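Local coordinates for protein fusarinine C esterase sidJ (Aspergillus fumigatus, PDB 6GUP) that hydrolyses the ester bonds of the fungal siderophore fusarinine C, but not those of triacetylfusarinine C, in iron scavenging, at residues A[339-342]-A[343-347]. Sequence-based numbering, arbitrary orientation.
Sequences NFLV and NKVLG
One face of the Phe340 ring carries CE of Lys344, one helical turn further on. This methylene stands 3.8 Å from the ring centroid of Phe340 and only 20° off the ring normal, a CH-pi contact displaced toward the rim atoms CE1 and CZ. Bends at chi2 (-48°) and chi3 (98°) fold the lysine back toward the ring, with CG and CD running just outside the rim at CE2 and the CE2-CZ edge and NZ carried out past the CE1-CZ edge. Two flat amides meet on the exposed flank: those of Asn339 and Asn343 are nearly perpendicular, and their ND2 atoms are 3.3 Å apart, a donor-donor approach that gives no bond. Asn343 ND2 also comes within 2.9 Å of Asn339 O, but at a poor angle for bonding; that carbonyl instead accepts the backbone N-H of Asn343. The same i to i+4 pattern continues through Lys344, Val345 and Leu346, and includes the nearly straight bond from Leu346 N to Val342 O, 3.0 Å long. On the buried side, Val342 and Leu346 run abreast toward the same flank of the helix, CG1 of Val342 being 3.9 Å from CD1 of Leu346, while Leu341 CD2 approaches Val345 CG2 more loosely. Val342 packs on Ala61 and Val345 on Leu58 of helix 55-61, while Leu346 touches both; Leu341 reaches Tyr54 and Leu329. The arrangement is that of an amphipathic alpha-helix, here the C-terminal helix 335-353, packed by its apolar face within an alpha/beta-hydrolase fold.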
loop_
_atom_site.group_PDB
_atom_site.type_symbol
_atom_site.label_atom_id
_atom_site.label_comp_id
_atom_site.label_asym_id
_atom_site.label_seq_id
_atom_site.Cartn_x
_atom_site.Cartn_y
_atom_site.Cartn_z
ATOM N N ASN A 339 5.319 -26.505 3.215
ATOM C CA ASN A 339 4.250 -27.510 3.215
ATOM C C ASN A 339 3.867 -27.923 4.634
ATOM O O ASN A 339 2.684 -28.092 4.936
ATOM C CB ASN A 339 4.659 -28.751 2.419
ATOM C CG ASN A 339 3.487 -29.675 2.145
ATOM O OD1 ASN A 339 2.531 -29.295 1.467
ATOM N ND2 ASN A 339 3.552 -30.894 2.670
ATOM N N PHE A 340 4.874 -28.083 5.491
ATOM C CA PHE A 340 4.649 -28.408 6.897
ATOM C C PHE A 340 3.916 -27.278 7.617
ATOM O O PHE A 340 2.928 -27.525 8.309
ATOM C CB PHE A 340 5.969 -28.704 7.605
ATOM C CG PHE A 340 5.797 -29.233 8.996
ATOM C CD1 PHE A 340 5.430 -30.557 9.207
ATOM C CD2 PHE A 340 5.984 -28.408 10.097
ATOM C CE1 PHE A 340 5.261 -31.051 10.491
ATOM C CE2 PHE A 340 5.818 -28.893 11.384
ATOM C CZ PHE A 340 5.455 -30.217 11.581
ATOM N N LEU A 341 4.402 -26.050 7.438
ATOM C CA LEU A 341 3.778 -24.857 8.026
ATOM C C LEU A 341 2.311 -24.742 7.630
ATOM O O LEU A 341 1.454 -24.516 8.483
ATOM C CB LEU A 341 4.526 -23.588 7.605
ATOM C CG LEU A 341 4.092 -22.270 8.269
ATOM C CD1 LEU A 341 5.282 -21.336 8.409
ATOM C CD2 LEU A 341 2.960 -21.564 7.525
ATOM N N VAL A 342 2.037 -24.897 6.335
ATOM C CA VAL A 342 0.671 -24.820 5.810
ATOM C C VAL A 342 -0.209 -25.913 6.427
ATOM O O VAL A 342 -1.355 -25.648 6.795
ATOM C CB VAL A 342 0.641 -24.901 4.261
ATOM C CG1 VAL A 342 -0.785 -25.035 3.736
ATOM C CG2 VAL A 342 1.291 -23.667 3.650
ATOM N N ASN A 343 0.332 -27.126 6.543
ATOM C CA ASN A 343 -0.385 -28.238 7.184
ATOM C C ASN A 343 -0.700 -27.978 8.661
ATOM O O ASN A 343 -1.759 -28.384 9.139
ATOM C CB ASN A 343 0.380 -29.564 7.026
ATOM C CG ASN A 343 0.190 -30.192 5.653
ATOM O OD1 ASN A 343 -0.929 -30.284 5.146
ATOM N ND2 ASN A 343 1.286 -30.644 5.052
ATOM N N LYS A 344 0.207 -27.305 9.375
ATOM C CA LYS A 344 -0.050 -26.919 10.770
ATOM C C LYS A 344 -1.182 -25.894 10.880
ATOM O O LYS A 344 -1.969 -25.943 11.827
ATOM C CB LYS A 344 1.206 -26.355 11.451
ATOM C CG LYS A 344 2.393 -27.305 11.614
ATOM C CD LYS A 344 2.037 -28.676 12.181
ATOM C CE LYS A 344 1.888 -29.726 11.087
ATOM N NZ LYS A 344 1.564 -31.071 11.632
ATOM N N VAL A 345 -1.254 -24.968 9.921
ATOM C CA VAL A 345 -2.336 -23.974 9.880
ATOM C C VAL A 345 -3.684 -24.651 9.621
ATOM O O VAL A 345 -4.656 -24.370 10.319
ATOM C CB VAL A 345 -2.067 -22.862 8.833
ATOM C CG1 VAL A 345 -3.291 -21.969 8.641
ATOM C CG2 VAL A 345 -0.872 -22.020 9.257
ATOM N N LEU A 346 -3.738 -25.534 8.623
ATOM C CA LEU A 346 -4.967 -26.293 8.322
ATOM C C LEU A 346 -5.428 -27.171 9.491
ATOM O O LEU A 346 -6.630 -27.283 9.742
ATOM C CB LEU A 346 -4.811 -27.143 7.049
ATOM C CG LEU A 346 -5.235 -26.460 5.743
ATOM C CD1 LEU A 346 -4.341 -25.278 5.395
ATOM C CD2 LEU A 346 -5.247 -27.467 4.603
ATOM N N GLY A 347 -4.474 -27.779 10.197
ATOM C CA GLY A 347 -4.764 -28.567 11.401
ATOM C C GLY A 347 -5.317 -27.732 12.545
ATOM O O GLY A 347 -6.234 -28.163 13.246
#